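Local coordinates for tudor domain-containing protein 1 (Mus musculus, PDB 4B9W) that serves in spermatogenesis as a scaffold for arginine-methylated Piwi proteins, helping the piRNA pathway to silence transposable elements and protect the germline, at residues Cys24-Pro29 with Glu146-Phe151. Numbering follows the deposited sequence.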
loop_
_atom_site.group_PDB
_atom_site.type_symbol
_atom_site.label_atom_id
_atom_site.label_comp_id
_atom_site.label_asym_id
_atom_site.label_seq_id
_atom_site.Cartn_x
_atom_site.Cartn_y
_atom_site.Cartn_z
ATOM N N CYS A 24 2.352 -8.182 16.386
ATOM C CA CYS A 24 0.898 -8.345 16.202
ATOM C C CYS A 24 0.462 -8.458 14.720
ATOM O O CYS A 24 -0.655 -8.891 14.397
ATOM C CB CYS A 24 0.148 -7.212 16.907
ATOM S SG CYS A 24 0.681 -5.543 16.450
ATOM N N MET A 25 1.317 -8.044 13.806
ATOM C CA MET A 25 1.001 -8.266 12.402
ATOM C C MET A 25 2.306 -8.370 11.623
ATOM O O MET A 25 3.332 -7.820 12.031
ATOM C CB MET A 25 0.057 -7.166 11.875
ATOM C CG MET A 25 -0.415 -7.335 10.424
ATOM S SD MET A 25 -1.515 -8.729 10.126
ATOM C CE MET A 25 -1.243 -8.965 8.350
ATOM N N MET A 26 2.273 -9.146 10.544
ATOM C CA MET A 26 3.469 -9.504 9.813
ATOM C C MET A 26 3.195 -9.512 8.320
ATOM O O MET A 26 2.217 -10.100 7.861
ATOM C CB MET A 26 3.906 -10.888 10.255
ATOM C CG MET A 26 4.934 -11.551 9.363
ATOM S SD MET A 26 6.622 -11.080 9.744
ATOM C CE MET A 26 7.307 -12.730 9.746
ATOM N N TYR A 27 4.073 -8.853 7.575
ATOM C CA TYR A 27 4.047 -8.871 6.128
ATOM C C TYR A 27 5.379 -9.306 5.568
ATOM O O TYR A 27 5.405 -10.023 4.573
ATOM C CB TYR A 27 3.694 -7.493 5.575
ATOM C CG TYR A 27 2.335 -7.001 5.934
ATOM C CD1 TYR A 27 1.228 -7.350 5.175
ATOM C CD2 TYR A 27 2.140 -6.180 7.042
ATOM C CE1 TYR A 27 -0.033 -6.881 5.497
ATOM C CE2 TYR A 27 0.885 -5.718 7.373
ATOM C CZ TYR A 27 -0.195 -6.065 6.596
ATOM O OH TYR A 27 -1.437 -5.600 6.939
ATOM N N SER A 28 6.477 -8.854 6.194
ATOM C CA SER A 28 7.861 -9.193 5.788
ATOM C C SER A 28 8.861 -8.795 6.864
ATOM O O SER A 28 8.484 -8.208 7.865
ATOM C CB SER A 28 8.266 -8.494 4.462
ATOM O OG SER A 28 8.476 -7.102 4.612
ATOM N N PRO A 29 10.155 -9.076 6.644
ATOM C CA PRO A 29 11.182 -8.482 7.497
ATOM C C PRO A 29 11.302 -6.979 7.379
ATOM O O PRO A 29 11.931 -6.370 8.245
ATOM C CB PRO A 29 12.474 -9.151 7.008
ATOM C CG PRO A 29 12.031 -10.460 6.488
ATOM C CD PRO A 29 10.723 -10.146 5.806
ATOM N N GLU A 146 9.694 -17.499 1.739
ATOM C CA GLU A 146 10.645 -18.259 2.586
ATOM C C GLU A 146 11.300 -17.382 3.641
ATOM O O GLU A 146 11.346 -17.757 4.804
ATOM C CB GLU A 146 11.742 -18.950 1.721
ATOM C CG GLU A 146 12.362 -20.210 2.341
ATOM C CD GLU A 146 13.605 -20.725 1.594
ATOM O OE1 GLU A 146 13.917 -20.220 0.493
ATOM O OE2 GLU A 146 14.291 -21.642 2.112
ATOM N N ALA A 147 11.809 -16.209 3.239
ATOM C CA ALA A 147 12.420 -15.269 4.202
ATOM C C ALA A 147 11.365 -14.810 5.207
ATOM O O ALA A 147 11.606 -14.746 6.423
ATOM C CB ALA A 147 13.046 -14.084 3.492
ATOM N N THR A 148 10.167 -14.537 4.713
ATOM C CA THR A 148 9.093 -14.069 5.597
ATOM C C THR A 148 8.604 -15.172 6.553
ATOM O O THR A 148 8.434 -14.926 7.752
ATOM C CB THR A 148 7.957 -13.416 4.779
ATOM O OG1 THR A 148 8.487 -12.277 4.077
ATOM C CG2 THR A 148 6.828 -12.964 5.685
ATOM N N ALA A 149 8.418 -16.386 6.052
ATOM C CA ALA A 149 7.985 -17.497 6.905
ATOM C C ALA A 149 9.060 -17.906 7.935
ATOM O O ALA A 149 8.744 -18.312 9.080
ATOM C CB ALA A 149 7.541 -18.682 6.057
ATOM N N ARG A 150 10.328 -17.784 7.568
ATOM C CA ARG A 150 11.380 -18.053 8.537
ATOM C C ARG A 150 11.336 -17.012 9.662
ATOM O O ARG A 150 11.385 -17.364 10.836
ATOM C CB ARG A 150 12.769 -18.121 7.878
ATOM C CG ARG A 150 13.913 -18.398 8.856
ATOM C CD ARG A 150 13.600 -19.511 9.863
ATOM N NE ARG A 150 13.755 -20.862 9.314
ATOM C CZ ARG A 150 12.968 -21.919 9.575
ATOM N NH1 ARG A 150 11.873 -21.861 10.358
ATOM N NH2 ARG A 150 13.263 -23.070 9.015
ATOM N N PHE A 151 11.211 -15.736 9.289
ATOM C CA PHE A 151 11.080 -14.636 10.234
ATOM C C PHE A 151 9.921 -14.901 11.200
ATOM O O PHE A 151 10.111 -14.808 12.403
ATOM C CB PHE A 151 10.930 -13.291 9.454
ATOM C CG PHE A 151 10.786 -12.048 10.315
ATOM C CD1 PHE A 151 11.468 -11.895 11.519
ATOM C CD2 PHE A 151 10.013 -10.981 9.859
ATOM C CE1 PHE A 151 11.332 -10.736 12.272
ATOM C CE2 PHE A 151 9.871 -9.827 10.608
ATOM C CZ PHE A 151 10.543 -9.702 11.820
HETATM O O HOH W 1 6.908 -11.826 2.089
#
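Met26 and Phe151 form a Met-aromatic contact in the extended Tudor domain, where strand 18-26 and the chain that turns a corner at Tyr27 pack against helix 145-155. The case illustrates how a strand-to-helix joint can rest on close fit, for no direct hydrogen bond links the segments. Met26 leaves with CG anti to the backbone N (chi1 166°) and then bends at chi2 and chi3, which brings SD to 4.3 Å from the Phe151 ring centroid, oblique to the ring. Met26 CE lies a tight 3.2 Å from Phe151 CD2 and meets the carbonyl O of Thr148 as well. Pro29 and the ring run antiparallel past one another, Pro29 CG standing 4.0 Å from Phe151 CD2, while Ser28 O sits 3.5 Å from Phe151 CE2 at the ring edge. Were Phe151 an alanine, the Met26 thioether and the Pro29 ring would probably lose their shared aromatic partner, opening a gap between turn and helix. The bound MILI peptide reaches this joint too, packing an apolar side chain on Met26 and an aromatic one on Thr148. Thr148 turns CG2 to within 3.5 Å of Tyr27 O, and Thr148 OG1, already bonded to Thr144 O, is 2.6 Å from a water that also reaches Tyr27 O in a weak bond.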